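Probable transcriptional regulator, LysR family protein (Rhodococcus sp., PDB 2QL3) probably regulates transcription as a DNA-binding LysR-type activator, this chain being its C-terminal substrate-binding domain, built like a periplasmic binding protein. Local coordinates at residues V3-P13 and Y31-D41; E68-P79 and P179-Q190. All coordinates share one frame; numbering follows the deposited sequence.

Interaction 1: V3-P13 and Y31-D41; sequences VAGPIAVGCYP and YPRASVEFRED
C11, V9 and I7 of strand 5-11 pack beside F38 and V36 of strand 34-40, on the closely packed face of a parallel ladder. C11 places SG between its backbone N and carbonyl carbon (chi1 77°), which brings the sulfur to 3.7 Å from CE2 of F38, at an oblique angle to the ring. The same sulfur, SG of C11, rests 3.8 Å from CG of E40. Further back, V9 CG2 meets V36 CG2 at 4.0 Å, crossing it at a slant, whereas I7 and V36 run side by side. Eight backbone bonds stitch the strands, from G5 N to R33 O through to D41 N to C11 O; the straightest, E37 N to I7 O, is 2.6 Å long. G5, at phi 111°, holds a conformation that calls for glycine. The P6, S35 and R39 side is looser, with these three exposed although A8 on the same face is buried; at the N-terminal end one water bridges V3 O and R33 N. The packed face continues into the second subunit, where the E40 carboxylate bonds T135 and T140 of that chain. An alanine at E40 would strip these two hydroxyls of their carboxylate partner and probably weaken the subunit contact beside C11. With helix 20-30 covering C11, A34, V36 and F38, the two strands form a beta-alpha-beta crossover of the LysR substrate-binding domain.

Interaction 2: E68-P79 and P179-Q190; sequences EWQTVPLMTREP and PASVAVVVAWHQ. With PO4 (phosphate ion), chain R.
L74 and M75 both face V184 in a classic beta bulge, which shifts the register of an antiparallel ladder between strands 69-77 and 182-189. Segments 68-79 and 179-190 carry the two crossings between the lobes of the periplasmic-binding-protein-like fold. Among the backbone bonds, V184 O takes two donors at the bulge: L74 N at 2.7 Å, nearly straight, and M75 N in a weak bond of 3.4 Å. On either side of it, V72 with V186 and R77 with V182 are hydrogen-bonded pairs, each with two bonds, and at the far end Q190 N reaches E68 O. Apolar packing alternates between faces. L74 sets CD1 3.9 Å from V186 CG1, crossing that valine at about a right angle, and the selenium of M75 lies 4.0 Å from V184 CG2, the two side chains lying side by side and pointing the same way. On the other face T71 CG2 touches the CB of A187, and W69 continues onto helix 43-51. A phosphate, probably from the crystallisation liquor, sits at T76 N, but the modelled bond is so short that its exact position is doubtful. Aromatic contacts close the account. E68 lays CB over one face of the H189 ring. W188, its CG between backbone N and carbonyl carbon (chi1 63°), turns its indole under Q70, whose CB stands 3.3 Å from W188 CE2.

How the interactions relate
Starting at the N terminus, interaction 1 closes a short loop of 17 residues, mostly helix 20-30, before interaction 2 opens. The chain then passes through helix 43-51 and strand 57-61, and interaction 2 closes a much longer excursion of 99 residues, which includes the parallel pair 106-109 and 131-135. The two loops are therefore in series, neither nesting nor crossing. The centres of interactions 1 and 2 lie about 19 Å apart, and the nearest atoms of interactions 1 and 2 are about 5 Å apart, without touching. Strand 57-61 joins them, pairing parallel with 5-11 and antiparallel with 182-189, so that one mixed sheet carries both. The closing helix 196-205 then returns to pack on V3 and I7.

Interaction 1: V3-P13 and Y31-D41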
loop_
_atom_site.group_PDB
_atom_site.type_symbol
_atom_site.label_atom_id
_atom_site.label_comp_id
_atom_site.label_asym_id
_atom_site.label_seq_id
_atom_site.Cartn_x
_atom_site.Cartn_y
_atom_site.Cartn_z
ATOM N N VAL A 3 12.777 -12.492 28.422
ATOM C CA VAL A 3 11.426 -11.835 28.289
ATOM C C VAL A 3 10.467 -12.646 27.436
ATOM O O VAL A 3 10.855 -13.269 26.446
ATOM C CB VAL A 3 11.496 -10.383 27.789
ATOM C CG1 VAL A 3 11.171 -10.274 26.298
ATOM C CG2 VAL A 3 10.487 -9.545 28.555
ATOM N N ALA A 4 9.223 -12.666 27.863
ATOM C CA ALA A 4 8.216 -13.501 27.243
ATOM C C ALA A 4 6.825 -12.858 27.377
ATOM O O ALA A 4 6.619 -12.014 28.238
ATOM C CB ALA A 4 8.253 -14.905 27.875
ATOM N N GLY A 5 5.880 -13.219 26.517
ATOM C CA GLY A 5 4.544 -12.665 26.629
ATOM C C GLY A 5 4.202 -11.711 25.479
ATOM O O GLY A 5 5.075 -11.382 24.645
ATOM N N PRO A 6 2.935 -11.266 25.433
ATOM C CA PRO A 6 2.388 -10.487 24.273
ATOM C C PRO A 6 2.831 -9.056 24.311
ATOM O O PRO A 6 2.889 -8.480 25.389
ATOM C CB PRO A 6 0.881 -10.553 24.503
ATOM C CG PRO A 6 0.745 -10.680 26.035
ATOM C CD PRO A 6 1.916 -11.500 26.464
ATOM N N ILE A 7 3.104 -8.457 23.139
ATOM C CA ILE A 7 3.242 -6.984 23.021
ATOM C C ILE A 7 2.417 -6.557 21.830
ATOM O O ILE A 7 2.450 -7.218 20.807
ATOM C CB ILE A 7 4.738 -6.460 22.898
ATOM C CG1 ILE A 7 4.764 -4.951 22.722
ATOM C CG2 ILE A 7 5.537 -7.150 21.736
ATOM C CD1 ILE A 7 6.143 -4.354 22.392
ATOM N N ALA A 8 1.661 -5.491 21.978
ATOM C CA ALA A 8 0.928 -4.871 20.842
ATOM C C ALA A 8 1.686 -3.663 20.271
ATOM O O ALA A 8 1.941 -2.676 20.962
ATOM C CB ALA A 8 -0.528 -4.517 21.190
ATOM N N VAL A 9 2.091 -3.824 19.022
ATOM C CA VAL A 9 2.850 -2.815 18.265
ATOM C C VAL A 9 2.009 -2.223 17.126
ATOM O O VAL A 9 1.504 -2.933 16.223
ATOM C CB VAL A 9 4.148 -3.396 17.660
ATOM C CG1 VAL A 9 4.963 -2.262 16.943
ATOM C CG2 VAL A 9 5.010 -4.114 18.725
ATOM N N GLY A 10 1.813 -0.925 17.170
ATOM C CA GLY A 10 1.064 -0.306 16.080
ATOM C C GLY A 10 2.000 0.470 15.194
ATOM O O GLY A 10 3.159 0.782 15.601
ATOM N N CYS A 11 1.530 0.807 13.995
ATOM C CA CYS A 11 2.263 1.742 13.134
ATOM C C CYS A 11 1.374 2.352 12.063
ATOM O O CYS A 11 0.271 1.838 11.835
ATOM C CB CYS A 11 3.489 1.070 12.521
ATOM S SG CYS A 11 3.153 -0.008 11.176
ATOM N N TYR A 12 1.844 3.433 11.419
ATOM C CA TYR A 12 1.140 4.015 10.261
ATOM C C TYR A 12 1.417 3.120 9.040
ATOM O O TYR A 12 2.501 2.582 8.916
ATOM C CB TYR A 12 1.626 5.439 9.931
ATOM C CG TYR A 12 1.388 6.474 11.004
ATOM C CD1 TYR A 12 0.347 6.326 11.944
ATOM C CD2 TYR A 12 2.186 7.621 11.062
ATOM C CE1 TYR A 12 0.149 7.287 12.960
ATOM C CE2 TYR A 12 2.007 8.568 12.048
ATOM C CZ TYR A 12 0.975 8.407 12.971
ATOM O OH TYR A 12 0.826 9.332 13.957
ATOM N N PRO A 13 0.404 2.925 8.156
ATOM C CA PRO A 13 0.581 1.949 7.059
ATOM C C PRO A 13 1.839 2.064 6.182
ATOM O O PRO A 13 2.403 1.039 5.849
ATOM C CB PRO A 13 -0.740 2.070 6.239
ATOM C CG PRO A 13 -1.765 2.546 7.308
ATOM C CD PRO A 13 -0.938 3.535 8.149
ATOM N N TYR A 31 13.934 -12.833 21.004
ATOM C CA TYR A 31 13.043 -13.188 22.117
ATOM C C TYR A 31 11.967 -14.126 21.606
ATOM O O TYR A 31 10.844 -13.706 21.370
ATOM C CB TYR A 31 12.383 -11.934 22.686
ATOM C CG TYR A 31 13.349 -10.963 23.314
ATOM C CD1 TYR A 31 13.888 -11.197 24.574
ATOM C CD2 TYR A 31 13.736 -9.811 22.632
ATOM C CE1 TYR A 31 14.795 -10.300 25.145
ATOM C CE2 TYR A 31 14.629 -8.912 23.185
ATOM C CZ TYR A 31 15.157 -9.150 24.427
ATOM O OH TYR A 31 16.035 -8.230 24.959
ATOM N N PRO A 32 12.302 -15.410 21.443
ATOM C CA PRO A 32 11.380 -16.423 20.845
ATOM C C PRO A 32 10.052 -16.658 21.606
ATOM O O PRO A 32 9.134 -17.303 21.052
ATOM C CB PRO A 32 12.193 -17.727 20.922
ATOM C CG PRO A 32 13.640 -17.272 21.057
ATOM C CD PRO A 32 13.583 -15.999 21.854
ATOM N N ARG A 33 9.984 -16.181 22.855
ATOM C CA ARG A 33 8.848 -16.376 23.731
ATOM C C ARG A 33 8.028 -15.086 23.907
ATOM O O ARG A 33 7.079 -15.061 24.687
ATOM C CB ARG A 33 9.345 -16.879 25.084
ATOM C CG ARG A 33 9.466 -18.402 25.190
ATOM C CD ARG A 33 10.354 -18.903 26.345
ATOM N NE ARG A 33 11.774 -18.780 26.027
ATOM C CZ ARG A 33 12.627 -17.956 26.650
ATOM N NH1 ARG A 33 13.904 -17.923 26.250
ATOM N NH2 ARG A 33 12.220 -17.168 27.668
ATOM N N ALA A 34 8.407 -14.003 23.213
ATOM C CA ALA A 34 7.543 -12.837 23.114
ATOM C C ALA A 34 6.617 -13.068 21.948
ATOM O O ALA A 34 7.019 -13.713 20.972
ATOM C CB ALA A 34 8.367 -11.563 22.860
ATOM N N SER A 35 5.394 -12.550 21.995
ATOM C CA SER A 35 4.584 -12.559 20.771
ATOM C C SER A 35 4.090 -11.158 20.389
ATOM O O SER A 35 3.566 -10.426 21.245
ATOM C CB SER A 35 3.429 -13.566 20.859
ATOM O OG SER A 35 2.498 -13.251 21.867
ATOM N N VAL A 36 4.266 -10.773 19.122
ATOM C CA VAL A 36 3.794 -9.447 18.702
ATOM C C VAL A 36 2.418 -9.380 18.095
ATOM O O VAL A 36 2.071 -10.156 17.190
ATOM C CB VAL A 36 4.855 -8.589 17.957
ATOM C CG1 VAL A 36 6.054 -9.367 17.555
ATOM C CG2 VAL A 36 4.238 -7.630 16.903
ATOM N N GLU A 37 1.610 -8.467 18.626
ATOM C CA GLU A 37 0.313 -8.210 18.002
ATOM C C GLU A 37 0.483 -6.965 17.151
ATOM O O GLU A 37 0.618 -5.860 17.677
ATOM C CB GLU A 37 -0.803 -8.072 19.059
ATOM C CG GLU A 37 -1.147 -9.446 19.754
ATOM C CD GLU A 37 -0.849 -9.530 21.292
ATOM O OE1 GLU A 37 -1.455 -8.755 22.083
ATOM O OE2 GLU A 37 -0.018 -10.405 21.700
ATOM N N PHE A 38 0.528 -7.160 15.846
ATOM C CA PHE A 38 0.850 -6.079 14.944
ATOM C C PHE A 38 -0.430 -5.484 14.374
ATOM O O PHE A 38 -1.269 -6.223 13.854
ATOM C CB PHE A 38 1.743 -6.606 13.823
ATOM C CG PHE A 38 1.979 -5.626 12.735
ATOM C CD1 PHE A 38 1.321 -5.765 11.487
ATOM C CD2 PHE A 38 2.817 -4.535 12.938
ATOM C CE1 PHE A 38 1.555 -4.833 10.451
ATOM C CE2 PHE A 38 3.047 -3.602 11.892
ATOM C CZ PHE A 38 2.405 -3.753 10.658
ATOM N N ARG A 39 -0.567 -4.164 14.457
ATOM C CA ARG A 39 -1.707 -3.444 13.854
ATOM C C ARG A 39 -1.208 -2.222 13.121
ATOM O O ARG A 39 -0.539 -1.412 13.686
ATOM C CB ARG A 39 -2.747 -2.950 14.887
ATOM C CG ARG A 39 -2.940 -3.811 16.100
ATOM C CD ARG A 39 -4.410 -4.103 16.402
ATOM N NE ARG A 39 -4.474 -5.107 17.460
ATOM C CZ ARG A 39 -4.380 -6.432 17.273
ATOM N NH1 ARG A 39 -4.250 -6.951 16.037
ATOM N NH2 ARG A 39 -4.408 -7.245 18.334
ATOM N N GLU A 40 -1.557 -2.088 11.858
ATOM C CA GLU A 40 -1.368 -0.857 11.117
ATOM C C GLU A 40 -2.624 -0.037 11.263
ATOM O O GLU A 40 -3.716 -0.567 11.128
ATOM C CB GLU A 40 -1.206 -1.161 9.624
ATOM C CG GLU A 40 0.187 -1.431 9.227
ATOM C CD GLU A 40 0.319 -2.018 7.831
ATOM O OE1 GLU A 40 -0.555 -2.837 7.444
ATOM O OE2 GLU A 40 1.288 -1.665 7.131
ATOM N N ASP A 41 -2.495 1.246 11.544
ATOM C CA ASP A 41 -3.725 2.078 11.562
ATOM C C ASP A 41 -3.471 3.483 11.202
ATOM O O ASP A 41 -2.323 3.903 11.219
ATOM C CB ASP A 41 -4.526 1.994 12.863
ATOM C CG ASP A 41 -5.979 1.700 12.584
ATOM O OD1 ASP A 41 -6.580 2.331 11.640
ATOM O OD2 ASP A 41 -6.520 0.850 13.305
HETATM O O HOH W 1 11.871 -14.882 24.683
#

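Interaction 2: E68-P79 and P179-Q190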
loop_
_atom_site.group_PDB
_atom_site.type_symbol
_atom_site.label_atom_id
_atom_site.label_comp_id
_atom_site.label_asym_id
_atom_site.label_seq_id
_atom_site.Cartn_x
_atom_site.Cartn_y
_atom_site.Cartn_z
ATOM N N GLU A 68 1.768 13.908 25.253
ATOM C CA GLU A 68 1.611 12.857 26.293
ATOM C C GLU A 68 2.495 11.611 25.990
ATOM O O GLU A 68 2.618 10.713 26.828
ATOM C CB GLU A 68 0.125 12.427 26.457
ATOM C CG GLU A 68 -0.846 13.397 27.284
ATOM C CD GLU A 68 -2.089 12.668 27.914
ATOM O OE1 GLU A 68 -3.125 12.394 27.217
ATOM O OE2 GLU A 68 -2.061 12.399 29.147
ATOM N N TRP A 69 3.068 11.566 24.773
ATOM C CA TRP A 69 3.840 10.435 24.270
ATOM C C TRP A 69 5.328 10.647 24.434
ATOM O O TRP A 69 5.875 11.655 24.048
ATOM C CB TRP A 69 3.523 10.208 22.784
ATOM C CG TRP A 69 2.070 9.706 22.529
ATOM C CD1 TRP A 69 1.005 9.710 23.418
ATOM C CD2 TRP A 69 1.550 9.219 21.290
ATOM N NE1 TRP A 69 -0.132 9.239 22.805
ATOM C CE2 TRP A 69 0.173 8.906 21.503
ATOM C CE3 TRP A 69 2.110 8.995 20.029
ATOM C CZ2 TRP A 69 -0.633 8.372 20.495
ATOM C CZ3 TRP A 69 1.317 8.437 19.026
ATOM C CH2 TRP A 69 -0.053 8.157 19.259
ATOM N N GLN A 70 5.964 9.694 25.059
ATOM C CA GLN A 70 7.408 9.595 25.105
ATOM C C GLN A 70 7.793 9.026 23.742
ATOM O O GLN A 70 7.058 8.202 23.188
ATOM C CB GLN A 70 7.777 8.614 26.204
ATOM C CG GLN A 70 7.481 9.112 27.608
ATOM C CD GLN A 70 8.609 9.989 28.128
ATOM O OE1 GLN A 70 9.603 9.485 28.666
ATOM N NE2 GLN A 70 8.469 11.300 27.971
ATOM N N THR A 71 8.905 9.478 23.190
ATOM C CA THR A 71 9.354 9.022 21.870
ATOM C C THR A 71 10.880 8.813 21.909
ATOM O O THR A 71 11.552 9.419 22.723
ATOM C CB THR A 71 9.042 10.028 20.725
ATOM O OG1 THR A 71 9.752 11.243 20.962
ATOM C CG2 THR A 71 7.514 10.321 20.558
ATOM N N VAL A 72 11.408 7.957 21.034
ATOM C CA VAL A 72 12.851 7.784 20.877
ATOM C C VAL A 72 13.068 7.652 19.354
ATOM O O VAL A 72 12.449 6.805 18.715
ATOM C CB VAL A 72 13.379 6.496 21.617
ATOM C CG1 VAL A 72 14.768 6.120 21.113
ATOM C CG2 VAL A 72 13.493 6.678 23.127
ATOM N N PRO A 73 13.963 8.479 18.771
ATOM C CA PRO A 73 14.147 8.436 17.334
ATOM C C PRO A 73 14.833 7.178 16.814
ATOM O O PRO A 73 15.764 6.668 17.416
ATOM C CB PRO A 73 14.934 9.705 17.027
ATOM C CG PRO A 73 15.696 9.986 18.259
ATOM C CD PRO A 73 14.834 9.480 19.420
ATOM N N LEU A 74 14.322 6.642 15.716
ATOM C CA LEU A 74 14.853 5.402 15.162
ATOM C C LEU A 74 15.721 5.778 13.962
ATOM O O LEU A 74 16.790 5.197 13.709
ATOM C CB LEU A 74 13.676 4.538 14.735
ATOM C CG LEU A 74 13.035 3.466 15.628
ATOM C CD1 LEU A 74 13.257 3.679 17.052
ATOM C CD2 LEU A 74 11.570 3.408 15.331
HETATM N N MSE A 75 15.258 6.792 13.246
HETATM C CA MSE A 75 15.879 7.253 12.020
HETATM C C MSE A 75 15.220 8.583 11.651
HETATM O O MSE A 75 14.177 8.923 12.200
HETATM C CB MSE A 75 15.782 6.245 10.865
HETATM C CG MSE A 75 14.425 5.506 10.637
HETATM SE SE MSE A 75 13.869 5.792 8.818
HETATM C CE MSE A 75 15.025 4.525 7.831
ATOM N N THR A 76 15.887 9.335 10.773
ATOM C CA THR A 76 15.407 10.604 10.299
ATOM C C THR A 76 15.497 10.577 8.765
ATOM O O THR A 76 16.421 10.001 8.208
ATOM C CB THR A 76 16.277 11.741 10.804
ATOM O OG1 THR A 76 16.195 11.801 12.226
ATOM C CG2 THR A 76 15.751 13.046 10.305
ATOM N N ARG A 77 14.567 11.210 8.090
ATOM C CA ARG A 77 14.655 11.260 6.624
ATOM C C ARG A 77 14.153 12.557 6.124
ATOM O O ARG A 77 13.182 13.105 6.615
ATOM C CB ARG A 77 13.824 10.149 5.953
ATOM C CG ARG A 77 14.104 8.749 6.493
ATOM C CD ARG A 77 14.903 7.961 5.505
ATOM N NE ARG A 77 14.057 6.921 4.917
ATOM C CZ ARG A 77 14.277 6.320 3.735
ATOM N NH1 ARG A 77 15.346 6.651 2.993
ATOM N NH2 ARG A 77 13.432 5.371 3.319
ATOM N N GLU A 78 14.838 13.024 5.112
ATOM C CA GLU A 78 14.492 14.202 4.341
ATOM C C GLU A 78 13.343 13.889 3.366
ATOM O O GLU A 78 13.422 12.919 2.648
ATOM C CB GLU A 78 15.731 14.522 3.527
ATOM C CG GLU A 78 16.616 15.618 4.024
ATOM C CD GLU A 78 16.513 16.828 3.098
ATOM O OE1 GLU A 78 16.069 17.885 3.610
ATOM O OE2 GLU A 78 16.868 16.725 1.871
ATOM N N PRO A 79 12.283 14.720 3.321
ATOM C CA PRO A 79 11.361 14.569 2.160
ATOM C C PRO A 79 12.123 14.692 0.836
ATOM O O PRO A 79 13.079 15.503 0.752
ATOM C CB PRO A 79 10.398 15.756 2.270
ATOM C CG PRO A 79 10.589 16.289 3.685
ATOM C CD PRO A 79 11.879 15.785 4.263
ATOM N N PRO A 179 13.925 21.052 2.710
ATOM C CA PRO A 179 12.877 20.701 3.673
ATOM C C PRO A 179 13.357 20.075 4.989
ATOM O O PRO A 179 14.413 19.468 5.064
ATOM C CB PRO A 179 12.004 19.733 2.893
ATOM C CG PRO A 179 12.962 19.114 1.913
ATOM C CD PRO A 179 13.779 20.269 1.473
ATOM N N ALA A 180 12.573 20.312 6.033
ATOM C CA ALA A 180 12.829 19.821 7.387
ATOM C C ALA A 180 12.876 18.281 7.338
ATOM O O ALA A 180 12.067 17.674 6.617
ATOM C CB ALA A 180 11.682 20.322 8.338
ATOM N N SER A 181 13.855 17.668 7.994
ATOM C CA SER A 181 13.868 16.212 8.141
ATOM C C SER A 181 12.761 15.767 9.097
ATOM O O SER A 181 12.354 16.528 9.989
ATOM C CB SER A 181 15.217 15.710 8.668
ATOM O OG SER A 181 16.193 16.088 7.717
ATOM N N VAL A 182 12.306 14.537 8.909
ATOM C CA VAL A 182 11.272 13.986 9.736
ATOM C C VAL A 182 11.816 12.736 10.373
ATOM O O VAL A 182 12.330 11.850 9.683
ATOM C CB VAL A 182 9.995 13.656 8.885
ATOM C CG1 VAL A 182 8.889 12.975 9.758
ATOM C CG2 VAL A 182 9.470 14.908 8.219
ATOM N N ALA A 183 11.697 12.693 11.693
ATOM C CA ALA A 183 12.049 11.540 12.475
ATOM C C ALA A 183 10.929 10.519 12.465
ATOM O O ALA A 183 9.741 10.855 12.567
ATOM C CB ALA A 183 12.382 11.958 13.903
ATOM N N VAL A 184 11.343 9.269 12.310
ATOM C CA VAL A 184 10.570 8.127 12.658
ATOM C C VAL A 184 10.973 7.752 14.097
ATOM O O VAL A 184 12.176 7.576 14.426
ATOM C CB VAL A 184 10.841 7.011 11.680
ATOM C CG1 VAL A 184 9.966 5.746 11.987
ATOM C CG2 VAL A 184 10.559 7.500 10.243
ATOM N N VAL A 185 9.955 7.648 14.958
ATOM C CA VAL A 185 10.136 7.333 16.374
ATOM C C VAL A 185 9.432 6.024 16.808
ATOM O O VAL A 185 8.463 5.601 16.182
ATOM C CB VAL A 185 9.650 8.508 17.247
ATOM C CG1 VAL A 185 10.466 9.810 16.910
ATOM C CG2 VAL A 185 8.095 8.754 17.077
ATOM N N VAL A 186 9.966 5.378 17.845
ATOM C CA VAL A 186 9.154 4.485 18.726
ATOM C C VAL A 186 8.470 5.327 19.824
ATOM O O VAL A 186 9.104 6.184 20.447
ATOM C CB VAL A 186 9.951 3.282 19.309
ATOM C CG1 VAL A 186 11.106 3.729 20.292
ATOM C CG2 VAL A 186 8.989 2.264 20.008
ATOM N N ALA A 187 7.170 5.153 20.014
ATOM C CA ALA A 187 6.441 5.993 20.968
ATOM C C ALA A 187 5.597 5.195 21.938
ATOM O O ALA A 187 5.191 4.071 21.656
ATOM C CB ALA A 187 5.560 7.046 20.187
ATOM N N TRP A 188 5.384 5.744 23.117
ATOM C CA TRP A 188 4.482 5.147 24.090
ATOM C C TRP A 188 3.954 6.262 24.961
ATOM O O TRP A 188 4.513 7.327 24.993
ATOM C CB TRP A 188 5.170 4.084 24.943
ATOM C CG TRP A 188 6.295 4.597 25.808
ATOM C CD1 TRP A 188 6.227 4.949 27.116
ATOM C CD2 TRP A 188 7.644 4.850 25.387
ATOM N NE1 TRP A 188 7.470 5.396 27.566
ATOM C CE2 TRP A 188 8.356 5.342 26.526
ATOM C CE3 TRP A 188 8.325 4.698 24.164
ATOM C CZ2 TRP A 188 9.718 5.648 26.484
ATOM C CZ3 TRP A 188 9.678 5.017 24.107
ATOM C CH2 TRP A 188 10.363 5.502 25.268
ATOM N N HIS A 189 2.886 6.011 25.684
ATOM C CA HIS A 189 2.238 7.069 26.459
ATOM C C HIS A 189 2.952 7.288 27.819
ATOM O O HIS A 189 3.202 6.333 28.538
ATOM C CB HIS A 189 0.784 6.621 26.618
ATOM C CG HIS A 189 -0.167 7.697 27.021
ATOM N ND1 HIS A 189 -0.187 8.239 28.288
ATOM C CD2 HIS A 189 -1.190 8.275 26.346
ATOM C CE1 HIS A 189 -1.173 9.119 28.373
ATOM N NE2 HIS A 189 -1.805 9.156 27.208
ATOM N N GLN A 190 3.313 8.551 28.128
ATOM C CA GLN A 190 3.839 9.015 29.430
ATOM C C GLN A 190 3.293 8.315 30.652
ATOM O O GLN A 190 3.995 8.172 31.648
ATOM C CB GLN A 190 3.417 10.468 29.656
ATOM C CG GLN A 190 4.519 11.441 29.795
ATOM C CD GLN A 190 4.039 12.778 29.434
ATOM O OE1 GLN A 190 2.940 13.199 29.840
ATOM N NE2 GLN A 190 4.795 13.441 28.564
HETATM P P PO4 R . 19.427 8.280 10.832
HETATM O O1 PO4 R . 20.437 9.411 10.916
HETATM O O2 PO4 R . 19.201 7.709 12.226
HETATM O O3 PO4 R . 18.162 8.865 10.280
HETATM O O4 PO4 R . 19.864 7.156 9.906
#